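Long-range contacts in periplasmic binding protein component of an ABC type zinc uptake transporter (Synechocystis sp., PDB 1PQ4), which probably captures zinc in the periplasm and hands it to an ABC transporter for uptake into the cell: residues V7-Q12 with V56-G61; I80-G85 with K142-T147; G262-D267 with A281-N286. All blocks are in the same frame, centred on the assembly; numbering follows the deposited sequence.

Overall arrangement
All three contacts follow one another along the chain without nesting or crossing. Contact 1 closes first: after strand 24-28 and helix 43-48 the chain returns on strand 54-57, whose end meets the turn from strand 3-7 into helix 10-20. Contact 2 then joins the end of the next strand, 78-81, to helix 138-155 across a long excursion that includes the unmodelled residues 94-127. Because strands 54-57 and 78-81 are neighbours, these two contacts touch. Contact 3 closes a short connection near the C terminus, tying strand 262-266 to helix 273-288; its centre lies about 28 Å from that of contact 2.

Contact 1: residues V7-Q12 with V56-G61; sequences VSIPPQ and VLIGLG
V7 and V56 form a parallel bridge at the C-terminal ends of two neighbouring strands, 3-7 and 54-57, in the four-stranded parallel sheet that cores the N-terminal part of this ZnuA fold. Their CA atoms are 4.8 Å apart, and both side chains lie side by side on the same face, V7 CG1 meeting V56 CB at 3.9 Å. Beyond the bridge the chains part: one turns through S8 and I9 into helix 10-20, the other into the loop from I58. Q12, in the first turn of that helix, sends its extended side chain back toward the strand ends, where NE2 donates a weak, bent bond to V56 O (3.2 Å, 132° at the hydrogen). On the other side of the amide, Q12 OE1 faces the backbone N of S8 and I9, although its exact place is doubtful. S8 OG turns instead to E63 and Y55, and E63 also binds I58 N, so one carboxylate links both segments. I9 CD1 lies 4.2 Å from I58 CG1; the I9 side chain is about 8 Å from the bound zinc ion. Beside the weak bond, V56 CG1 approaches Q12 NE2 to 3.6 Å.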
ATOM      1  N   VAL A   7      -0.023  11.215  -8.352  1.00 10.89           N
ATOM      2  CA  VAL A   7      -0.292   9.834  -7.998  1.00 10.74           C
ATOM      3  C   VAL A   7      -1.326   9.832  -6.868  1.00 13.78           C
ATOM      4  O   VAL A   7      -1.551  10.859  -6.229  1.00 16.99           O
ATOM      5  CB  VAL A   7       0.976   9.094  -7.522  1.00 13.59           C
ATOM      6  CG1 VAL A   7       2.057   9.164  -8.632  1.00 14.59           C
ATOM      7  CG2 VAL A   7       1.477   9.735  -6.215  1.00 10.74           C
ATOM      8  N   SER A   8      -1.933   8.683  -6.629  1.00 14.24           N
ATOM      9  CA  SER A   8      -2.952   8.587  -5.589  1.00 13.07           C
ATOM     10  C   SER A   8      -2.431   8.607  -4.159  1.00 15.65           C
ATOM     11  O   SER A   8      -2.914   9.374  -3.346  1.00 14.10           O
ATOM     12  CB  SER A   8      -3.780   7.317  -5.782  1.00 15.71           C
ATOM     13  OG  SER A   8      -4.601   7.421  -6.938  1.00 16.58           O
ATOM     14  N   ILE A   9      -1.396   7.818  -3.868  1.00 11.45           N
ATOM     15  CA  ILE A   9      -0.954   7.725  -2.461  1.00 12.27           C
ATOM     16  C   ILE A   9       0.533   7.898  -2.317  1.00 15.02           C
ATOM     17  O   ILE A   9       1.285   7.696  -3.276  1.00 15.49           O
ATOM     18  CB  ILE A   9      -1.427   6.383  -1.845  1.00 12.95           C
ATOM     19  CG1 ILE A   9      -1.008   5.213  -2.757  1.00 14.32           C
ATOM     20  CG2 ILE A   9      -2.935   6.377  -1.707  1.00 11.71           C
ATOM     21  CD1 ILE A   9      -1.033   3.840  -2.088  1.00 28.05           C
ATOM     22  N   PRO A  10       0.993   8.289  -1.103  1.00 14.43           N
ATOM     23  CA  PRO A  10       2.419   8.517  -0.856  1.00 14.43           C
ATOM     24  C   PRO A  10       3.402   7.450  -1.337  1.00 10.07           C
ATOM     25  O   PRO A  10       4.417   7.800  -1.935  1.00 14.44           O
ATOM     26  CB  PRO A  10       2.501   8.760   0.708  1.00 12.60           C
ATOM     27  CG  PRO A  10       1.059   9.353   0.996  1.00 12.46           C
ATOM     28  CD  PRO A  10       0.173   8.495   0.106  1.00 12.34           C
ATOM     29  N   PRO A  11       3.118   6.155  -1.094  1.00 10.73           N
ATOM     30  CA  PRO A  11       4.084   5.138  -1.563  1.00 13.94           C
ATOM     31  C   PRO A  11       4.364   5.256  -3.076  1.00 15.92           C
ATOM     32  O   PRO A  11       5.454   4.950  -3.545  1.00 13.93           O
ATOM     33  CB  PRO A  11       3.381   3.825  -1.247  1.00 16.49           C
ATOM     34  CG  PRO A  11       2.478   4.158  -0.126  1.00 16.33           C
ATOM     35  CD  PRO A  11       1.998   5.527  -0.371  1.00 11.71           C
ATOM     36  N   GLN A  12       3.358   5.679  -3.838  1.00 13.88           N
ATOM     37  CA  GLN A  12       3.560   5.799  -5.281  1.00 12.78           C
ATOM     38  C   GLN A  12       4.538   6.894  -5.607  1.00 13.98           C
ATOM     39  O   GLN A  12       5.153   6.886  -6.664  1.00 13.57           O
ATOM     40  CB  GLN A  12       2.234   6.075  -5.981  1.00  9.30           C
ATOM     41  CG  GLN A  12       1.352   4.876  -6.024  1.00  9.85           C
ATOM     42  CD  GLN A  12       0.042   5.235  -6.695  1.00 18.36           C
ATOM     43  OE1 GLN A  12      -0.692   6.091  -6.182  1.00 15.85           O
ATOM     44  NE2 GLN A  12      -0.248   4.598  -7.850  1.00 13.33           N
ATOM     45  N   VAL A  56      -1.069   8.514 -12.039  1.00 15.27           N
ATOM     46  CA  VAL A  56      -0.795   7.087 -11.866  1.00 12.95           C
ATOM     47  C   VAL A  56      -1.757   6.423 -10.883  1.00 15.20           C
ATOM     48  O   VAL A  56      -1.757   6.721  -9.690  1.00 16.53           O
ATOM     49  CB  VAL A  56       0.668   6.856 -11.427  1.00 14.76           C
ATOM     50  CG1 VAL A  56       0.914   5.319 -11.147  1.00 13.91           C
ATOM     51  CG2 VAL A  56       1.585   7.313 -12.559  1.00 15.23           C
ATOM     52  N   LEU A  57      -2.599   5.540 -11.418  1.00 11.19           N
ATOM     53  CA  LEU A  57      -3.587   4.823 -10.646  1.00 13.54           C
ATOM     54  C   LEU A  57      -3.034   3.581  -9.974  1.00 12.11           C
ATOM     55  O   LEU A  57      -2.195   2.853 -10.549  1.00 11.82           O
ATOM     56  CB  LEU A  57      -4.699   4.319 -11.568  1.00 14.66           C
ATOM     57  CG  LEU A  57      -5.425   5.365 -12.425  1.00 19.28           C
ATOM     58  CD1 LEU A  57      -6.114   4.667 -13.628  1.00 24.83           C
ATOM     59  CD2 LEU A  57      -6.407   6.109 -11.556  1.00 19.82           C
ATOM     60  N   ILE A  58      -3.521   3.314  -8.773  1.00 12.87           N
ATOM     61  CA  ILE A  58      -3.173   2.047  -8.146  1.00 15.76           C
ATOM     62  C   ILE A  58      -3.982   1.019  -8.988  1.00 17.24           C
ATOM     63  O   ILE A  58      -3.528  -0.089  -9.286  1.00 16.57           O
ATOM     64  CB  ILE A  58      -3.682   2.018  -6.685  1.00 13.78           C
ATOM     65  CG1 ILE A  58      -2.746   2.865  -5.786  1.00 15.04           C
ATOM     66  CG2 ILE A  58      -3.831   0.586  -6.207  1.00 12.52           C
ATOM     67  CD1 ILE A  58      -2.913   4.330  -5.944  1.00 28.05           C
ATOM     68  N   GLY A  59      -5.205   1.395  -9.367  1.00 19.40           N
ATOM     69  CA  GLY A  59      -6.022   0.479 -10.156  1.00 19.23           C
ATOM     70  C   GLY A  59      -6.871  -0.428  -9.282  1.00 18.68           C
ATOM     71  O   GLY A  59      -7.036  -0.182  -8.087  1.00 18.40           O
ATOM     72  N   LEU A  60      -7.385  -1.489  -9.879  1.00 14.66           N
ATOM     73  CA  LEU A  60      -8.230  -2.461  -9.192  1.00 18.49           C
ATOM     74  C   LEU A  60      -9.386  -1.825  -8.471  1.00 18.34           C
ATOM     75  O   LEU A  60      -9.826  -2.310  -7.435  1.00 21.87           O
ATOM     76  CB  LEU A  60      -7.389  -3.331  -8.215  1.00 19.39           C
ATOM     77  CG  LEU A  60      -6.340  -4.193  -8.934  1.00 18.72           C
ATOM     78  CD1 LEU A  60      -5.424  -4.904  -7.932  1.00 16.44           C
ATOM     79  CD2 LEU A  60      -7.076  -5.256  -9.821  1.00 20.82           C
ATOM     80  N   GLY A  61      -9.895  -0.732  -9.010  1.00 19.06           N
ATOM     81  CA  GLY A  61     -11.006  -0.073  -8.347  1.00 16.27           C
ATOM     82  C   GLY A  61     -10.638   0.861  -7.217  1.00 23.03           C
ATOM     83  O   GLY A  61     -11.498   1.540  -6.658  1.00 20.68           O
TER

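Contact 2: residues I80-G85 with K142-T147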
ATOM      1  N   ILE A  80      -2.533   6.274 -16.103  1.00 18.31           N
ATOM      2  CA  ILE A  80      -1.690   5.076 -16.147  1.00 14.93           C
ATOM      3  C   ILE A  80      -2.217   4.070 -15.142  1.00 20.69           C
ATOM      4  O   ILE A  80      -2.191   4.314 -13.946  1.00 17.77           O
ATOM      5  CB  ILE A  80      -0.240   5.419 -15.823  1.00 14.71           C
ATOM      6  CG1 ILE A  80       0.349   6.288 -16.951  1.00 18.04           C
ATOM      7  CG2 ILE A  80       0.567   4.154 -15.673  1.00 15.09           C
ATOM      8  CD1 ILE A  80       1.639   7.021 -16.595  1.00 28.05           C
ATOM      9  N   ASP A  81      -2.677   2.919 -15.630  1.00 14.01           N
ATOM     10  CA  ASP A  81      -3.216   1.890 -14.755  1.00 17.00           C
ATOM     11  C   ASP A  81      -2.069   0.991 -14.299  1.00 17.99           C
ATOM     12  O   ASP A  81      -1.637   0.086 -15.027  1.00 21.05           O
ATOM     13  CB  ASP A  81      -4.259   1.093 -15.512  1.00 21.61           C
ATOM     14  CG  ASP A  81      -4.820  -0.054 -14.697  1.00 31.40           C
ATOM     15  OD1 ASP A  81      -4.450  -0.225 -13.509  1.00 25.00           O
ATOM     16  OD2 ASP A  81      -5.637  -0.796 -15.273  1.00 38.24           O
ATOM     17  N   SER A  82      -1.566   1.217 -13.087  1.00 16.94           N
ATOM     18  CA  SER A  82      -0.399   0.434 -12.683  1.00 16.88           C
ATOM     19  C   SER A  82      -0.659  -1.004 -12.327  1.00 15.31           C
ATOM     20  O   SER A  82       0.285  -1.780 -12.195  1.00 18.16           O
ATOM     21  CB  SER A  82       0.379   1.147 -11.559  1.00 21.11           C
ATOM     22  OG  SER A  82      -0.264   0.961 -10.343  1.00 18.89           O
ATOM     23  N   ALA A  83      -1.930  -1.393 -12.217  1.00 14.94           N
ATOM     24  CA  ALA A  83      -2.254  -2.764 -11.886  1.00 15.89           C
ATOM     25  C   ALA A  83      -2.354  -3.671 -13.132  1.00 17.76           C
ATOM     26  O   ALA A  83      -2.681  -4.862 -13.000  1.00 19.01           O
ATOM     27  CB  ALA A  83      -3.568  -2.830 -11.123  1.00 15.57           C
ATOM     28  N   GLN A  84      -2.052  -3.145 -14.315  1.00 17.89           N
ATOM     29  CA  GLN A  84      -2.194  -4.006 -15.510  1.00 20.51           C
ATOM     30  C   GLN A  84      -1.471  -5.341 -15.432  1.00 20.45           C
ATOM     31  O   GLN A  84      -0.290  -5.424 -15.071  1.00 18.09           O
ATOM     32  CB  GLN A  84      -1.803  -3.270 -16.809  1.00 25.05           C
ATOM     33  CG  GLN A  84      -0.403  -2.764 -16.951  1.00 46.72           C
ATOM     34  CD  GLN A  84      -0.095  -2.230 -18.380  1.00 57.22           C
ATOM     35  OE1 GLN A  84      -0.915  -1.517 -18.990  1.00 57.38           O
ATOM     36  NE2 GLN A  84       1.105  -2.568 -18.901  1.00 57.15           N
ATOM     37  N   GLY A  85      -2.223  -6.406 -15.718  1.00 16.36           N
ATOM     38  CA  GLY A  85      -1.640  -7.728 -15.768  1.00 18.67           C
ATOM     39  C   GLY A  85      -1.582  -8.436 -14.444  1.00 18.09           C
ATOM     40  O   GLY A  85      -1.238  -9.602 -14.389  1.00 21.23           O
ATOM     41  N   LYS A 142       7.259  -4.831  -8.633  1.00 13.04           N
ATOM     42  CA  LYS A 142       8.056  -4.978  -9.865  1.00 15.43           C
ATOM     43  C   LYS A 142       7.166  -4.798 -11.090  1.00 15.80           C
ATOM     44  O   LYS A 142       7.570  -4.167 -12.040  1.00 13.57           O
ATOM     45  CB  LYS A 142       8.671  -6.380 -10.012  1.00 18.63           C
ATOM     46  CG  LYS A 142       9.715  -6.688  -8.929  1.00 19.87           C
ATOM     47  CD  LYS A 142      10.327  -8.080  -9.199  1.00 28.41           C
ATOM     48  CE  LYS A 142      11.279  -8.527  -8.085  1.00 34.28           C
ATOM     49  NZ  LYS A 142      12.016  -9.769  -8.548  1.00 32.78           N
ATOM     50  N   ARG A 143       5.989  -5.407 -11.069  1.00 16.81           N
ATOM     51  CA  ARG A 143       5.050  -5.273 -12.206  1.00 19.45           C
ATOM     52  C   ARG A 143       4.549  -3.859 -12.313  1.00 17.29           C
ATOM     53  O   ARG A 143       4.470  -3.330 -13.425  1.00 15.89           O
ATOM     54  CB  ARG A 143       3.840  -6.201 -12.034  1.00 24.08           C
ATOM     55  CG  ARG A 143       4.195  -7.608 -11.617  1.00 41.95           C
ATOM     56  CD  ARG A 143       5.061  -8.255 -12.652  1.00 52.81           C
ATOM     57  NE  ARG A 143       5.232  -9.689 -12.441  1.00 64.89           N
ATOM     58  CZ  ARG A 143       5.441 -10.552 -13.434  1.00 72.30           C
ATOM     59  NH1 ARG A 143       5.494 -10.115 -14.693  1.00 74.23           N
ATOM     60  NH2 ARG A 143       5.613 -11.844 -13.176  1.00 74.10           N
ATOM     61  N   GLN A 144       4.195  -3.221 -11.168  1.00 14.74           N
ATOM     62  CA  GLN A 144       3.712  -1.832 -11.261  1.00 12.38           C
ATOM     63  C   GLN A 144       4.780  -0.933 -11.831  1.00 14.43           C
ATOM     64  O   GLN A 144       4.505  -0.077 -12.676  1.00 14.84           O
ATOM     65  CB  GLN A 144       3.286  -1.321  -9.878  1.00 17.40           C
ATOM     66  CG  GLN A 144       2.040  -2.036  -9.318  1.00 13.72           C
ATOM     67  CD  GLN A 144       1.995  -1.986  -7.788  1.00 16.84           C
ATOM     68  OE1 GLN A 144       1.864  -0.918  -7.203  1.00 17.74           O
ATOM     69  NE2 GLN A 144       2.117  -3.152  -7.149  1.00 16.18           N
ATOM     70  N   ALA A 145       6.011  -1.122 -11.363  1.00 12.75           N
ATOM     71  CA  ALA A 145       7.104  -0.300 -11.828  1.00 10.95           C
ATOM     72  C   ALA A 145       7.338  -0.438 -13.337  1.00 12.50           C
ATOM     73  O   ALA A 145       7.630   0.555 -14.009  1.00 14.23           O
ATOM     74  CB  ALA A 145       8.439  -0.676 -11.070  1.00 11.45           C
ATOM     75  N   THR A 146       7.297  -1.678 -13.818  1.00 13.48           N
ATOM     76  CA  THR A 146       7.507  -1.924 -15.260  1.00 13.79           C
ATOM     77  C   THR A 146       6.441  -1.187 -16.099  1.00 15.75           C
ATOM     78  O   THR A 146       6.755  -0.503 -17.051  1.00 16.42           O
ATOM     79  CB  THR A 146       7.489  -3.417 -15.516  1.00 17.18           C
ATOM     80  OG1 THR A 146       8.551  -3.992 -14.761  1.00 17.77           O
ATOM     81  CG2 THR A 146       7.679  -3.747 -17.017  1.00 20.04           C
ATOM     82  N   THR A 147       5.185  -1.282 -15.678  1.00 15.54           N
ATOM     83  CA  THR A 147       4.067  -0.647 -16.370  1.00 17.36           C
ATOM     84  C   THR A 147       4.279   0.842 -16.334  1.00 17.74           C
ATOM     85  O   THR A 147       4.150   1.531 -17.345  1.00 15.61           O
ATOM     86  CB  THR A 147       2.723  -1.032 -15.688  1.00 19.73           C
ATOM     87  OG1 THR A 147       2.517  -2.449 -15.811  1.00 20.47           O
ATOM     88  CG2 THR A 147       1.528  -0.268 -16.323  1.00 19.93           C
TER
HETATM   89  O   HOH W   1       1.491   1.836  -8.298  1.00 19.65           O
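T147 projects from helix 138-155 at D81 and Q84, the two ends of a type I beta turn that leads out of strand 78-81, an outermost strand of the N-terminal parallel sheet. The contact seats this turn on the helix in an alpha/beta layer arrangement. Both branches of the threonine are used. With OG1 beside the backbone N (chi1 -64°), CG2 swings anti to that N and reaches D81 O at 3.4 Å. The extended side chain of Q84 arrives from the opposite direction: its CG lies 3.2 Å from T147 OG1, and its amide carbon CD rests 3.3 Å from T147 CG2. The hydroxyl is turned back onto its own helix, donating to R143 O at 3.2 Å from the face of that carbonyl opposite T147 N. Replacing T147 by an alanine would remove both branches, and would probably open a gap against D81 O and set the Q84 side chain free to turn. Within the turn, D81 OD1 accepts from A83 N in an Asx turn, the donor standing above the carboxylate plane. One helical turn earlier, Q144 packs against S82. Its CG touches S82 O at 3.4 Å, and Q144 CA makes a CA-H...O contact with the same oxygen (3.6 Å, 148° at the hydrogen). The extended Q144 side chain runs on to its amide, whose NE2 is held by I134 O. S82 OG binds L57 O on the neighbouring strand, joining the turn to the sheet. Both polar ends share a water, which donates to S82 OG at 2.8 Å and to Q144 OE1 at 3.0 Å.

Contact 3: residues G262-D267 with A281-N286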
ATOM      1  N   GLY A 262       1.069  -6.099  23.540  1.00 33.40           N
ATOM      2  CA  GLY A 262       1.460  -4.702  23.390  1.00 27.93           C
ATOM      3  C   GLY A 262       0.773  -4.138  22.106  1.00 27.58           C
ATOM      4  O   GLY A 262       0.104  -4.903  21.405  1.00 24.99           O
ATOM      5  N   VAL A 263       0.923  -2.842  21.809  1.00 24.51           N
ATOM      6  CA  VAL A 263       0.280  -2.207  20.640  1.00 22.68           C
ATOM      7  C   VAL A 263       1.286  -1.464  19.767  1.00 27.32           C
ATOM      8  O   VAL A 263       1.972  -0.555  20.235  1.00 27.54           O
ATOM      9  CB  VAL A 263      -0.778  -1.175  21.084  1.00 27.30           C
ATOM     10  CG1 VAL A 263      -1.246  -0.349  19.896  1.00 27.19           C
ATOM     11  CG2 VAL A 263      -1.980  -1.896  21.698  1.00 25.85           C
ATOM     12  N   GLU A 264       1.385  -1.833  18.491  1.00 22.27           N
ATOM     13  CA  GLU A 264       2.342  -1.156  17.587  1.00 22.83           C
ATOM     14  C   GLU A 264       1.591  -0.642  16.377  1.00 22.95           C
ATOM     15  O   GLU A 264       0.513  -1.162  16.064  1.00 22.89           O
ATOM     16  CB  GLU A 264       3.400  -2.137  17.077  1.00 26.91           C
ATOM     17  CG  GLU A 264       4.432  -2.535  18.102  1.00 47.41           C
ATOM     18  CD  GLU A 264       5.730  -1.773  17.953  1.00 52.51           C
ATOM     19  OE1 GLU A 264       5.694  -0.557  17.643  1.00 56.25           O
ATOM     20  OE2 GLU A 264       6.789  -2.399  18.159  1.00 58.37           O
ATOM     21  N   LEU A 265       2.155   0.366  15.719  1.00 21.26           N
ATOM     22  CA  LEU A 265       1.558   0.949  14.532  1.00 23.99           C
ATOM     23  C   LEU A 265       2.222   0.432  13.281  1.00 24.24           C
ATOM     24  O   LEU A 265       3.440   0.240  13.245  1.00 24.20           O
ATOM     25  CB  LEU A 265       1.715   2.460  14.519  1.00 30.79           C
ATOM     26  CG  LEU A 265       0.871   3.262  15.510  1.00 37.99           C
ATOM     27  CD1 LEU A 265       0.984   4.756  15.212  1.00 37.66           C
ATOM     28  CD2 LEU A 265      -0.564   2.802  15.398  1.00 34.37           C
ATOM     29  N   LEU A 266       1.424   0.169  12.254  1.00 21.08           N
ATOM     30  CA  LEU A 266       2.008  -0.223  10.959  1.00 19.69           C
ATOM     31  C   LEU A 266       1.453   0.893  10.070  1.00 24.10           C
ATOM     32  O   LEU A 266       0.319   1.365  10.286  1.00 27.97           O
ATOM     33  CB  LEU A 266       1.508  -1.594  10.490  1.00 20.18           C
ATOM     34  CG  LEU A 266       1.882  -2.788  11.349  1.00 19.13           C
ATOM     35  CD1 LEU A 266       1.417  -4.096  10.668  1.00 18.18           C
ATOM     36  CD2 LEU A 266       3.398  -2.819  11.554  1.00 20.61           C
ATOM     37  N   ASP A 267       2.239   1.387   9.135  1.00 17.62           N
ATOM     38  CA  ASP A 267       1.752   2.469   8.286  1.00 15.33           C
ATOM     39  C   ASP A 267       1.713   1.970   6.833  1.00 16.05           C
ATOM     40  O   ASP A 267       2.750   1.909   6.164  1.00 17.79           O
ATOM     41  CB  ASP A 267       2.695   3.657   8.346  1.00 14.18           C
ATOM     42  CG  ASP A 267       2.144   4.846   7.620  1.00 18.56           C
ATOM     43  OD1 ASP A 267       1.101   4.696   6.906  1.00 16.76           O
ATOM     44  OD2 ASP A 267       2.756   5.932   7.751  1.00 23.00           O
ATOM     45  N   ALA A 281       8.281  -5.672   8.754  1.00 14.91           N
ATOM     46  CA  ALA A 281       8.686  -7.063   8.881  1.00 18.66           C
ATOM     47  C   ALA A 281       9.356  -7.303  10.269  1.00 13.48           C
ATOM     48  O   ALA A 281       9.092  -8.302  10.945  1.00 18.34           O
ATOM     49  CB  ALA A 281       9.679  -7.417   7.733  1.00 14.06           C
ATOM     50  N   GLN A 282      10.229  -6.385  10.662  1.00 15.28           N
ATOM     51  CA  GLN A 282      10.890  -6.510  11.972  1.00 19.30           C
ATOM     52  C   GLN A 282       9.865  -6.449  13.108  1.00 17.89           C
ATOM     53  O   GLN A 282       9.994  -7.174  14.126  1.00 16.59           O
ATOM     54  CB  GLN A 282      11.919  -5.397  12.133  1.00 21.13           C
ATOM     55  CG  GLN A 282      13.046  -5.605  11.156  1.00 37.09           C
ATOM     56  CD  GLN A 282      13.997  -4.436  11.121  1.00 45.57           C
ATOM     57  OE1 GLN A 282      13.585  -3.276  11.300  1.00 47.71           O
ATOM     58  NE2 GLN A 282      15.275  -4.723  10.861  1.00 46.62           N
ATOM     59  N   LYS A 283       8.860  -5.575  12.959  1.00 14.34           N
ATOM     60  CA  LYS A 283       7.808  -5.525  13.991  1.00 17.61           C
ATOM     61  C   LYS A 283       7.061  -6.816  14.104  1.00 19.33           C
ATOM     62  O   LYS A 283       6.727  -7.294  15.204  1.00 18.91           O
ATOM     63  CB  LYS A 283       6.805  -4.407  13.704  1.00 18.82           C
ATOM     64  CG  LYS A 283       7.296  -3.080  14.262  1.00 20.75           C
ATOM     65  CD  LYS A 283       6.403  -1.910  13.948  1.00 25.62           C
ATOM     66  CE  LYS A 283       7.049  -0.646  14.580  1.00 33.08           C
ATOM     67  NZ  LYS A 283       6.425   0.583  14.025  1.00 44.07           N
ATOM     68  N   ILE A 284       6.778  -7.419  12.961  1.00 19.29           N
ATOM     69  CA  ILE A 284       6.052  -8.670  12.997  1.00 16.20           C
ATOM     70  C   ILE A 284       6.934  -9.759  13.576  1.00 18.08           C
ATOM     71  O   ILE A 284       6.475 -10.586  14.366  1.00 14.83           O
ATOM     72  CB  ILE A 284       5.563  -9.071  11.584  1.00 15.65           C
ATOM     73  CG1 ILE A 284       4.375  -8.174  11.200  1.00 17.75           C
ATOM     74  CG2 ILE A 284       5.131 -10.542  11.563  1.00 16.97           C
ATOM     75  CD1 ILE A 284       4.483  -6.658  11.350  1.00 28.05           C
ATOM     76  N   ALA A 285       8.193  -9.771  13.160  1.00 12.86           N
ATOM     77  CA  ALA A 285       9.103 -10.791  13.685  1.00 19.51           C
ATOM     78  C   ALA A 285       9.246 -10.619  15.219  1.00 24.69           C
ATOM     79  O   ALA A 285       9.225 -11.593  15.975  1.00 24.33           O
ATOM     80  CB  ALA A 285      10.487 -10.675  13.011  1.00 20.40           C
ATOM     81  N   ASN A 286       9.383  -9.385  15.678  1.00 27.66           N
ATOM     82  CA  ASN A 286       9.535  -9.174  17.111  1.00 34.27           C
ATOM     83  C   ASN A 286       8.344  -9.662  17.892  1.00 34.80           C
ATOM     84  O   ASN A 286       8.475 -10.146  19.014  1.00 34.68           O
ATOM     85  CB  ASN A 286       9.760  -7.705  17.431  1.00 33.31           C
ATOM     86  CG  ASN A 286      11.112  -7.227  16.991  1.00 42.47           C
ATOM     87  OD1 ASN A 286      11.984  -8.034  16.657  1.00 51.51           O
ATOM     88  ND2 ASN A 286      11.308  -5.904  16.986  1.00 47.89           N
TER
HETATM   89  O   HOH W   2       6.655  -5.783  17.560  1.00 36.49           O
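Strand 262-266 and helix 281-286 run nearly antiparallel, their axes 9.8 Å apart at closest approach and 158° between their directions, with E264 and K283 the closest CA pair. This is the last strand-helix pair of the alpha/beta C-terminal part of the fold, the helix packing over a parallel sheet in which 240-244 is the neighbouring strand. K283 has the largest share of the contact. Its extended chain reaches across to the strand, where NZ donates to L265 O at 3.1 Å, in the carbonyl plane and with a C=O...N angle of 158°. The side chain thus ties the helix directly to the strand backbone. E264 crosses the lysine stem at a slant: its chain bends at chi2 (-100°), bringing the carboxylate alongside the aliphatic part, OE1 3.4 Å from K283 CE. The same oxygen is 3.9 Å from K283 NZ, a long salt bridge, so charge attraction probably adds to the shorter bond with the L265 carbonyl. Next to these polar groups, L266 and K283 run alongside with their ends pointing opposite ways, L266 CD2 meeting K283 CD at 3.9 Å. The L266 and I284 chains meet nearly perpendicular, and the tip of I284, CD1, sits against both L266 methyls, 4.0 Å from L266 CD2. F242 of the neighbouring strand touches both L266 and I284, and W200 touches L266, whose side chain lies about 9 Å from that of the zinc ligand H197. At the polar edge, a water donates to K283 O at 2.8 Å and, weakly, to E264 OE2.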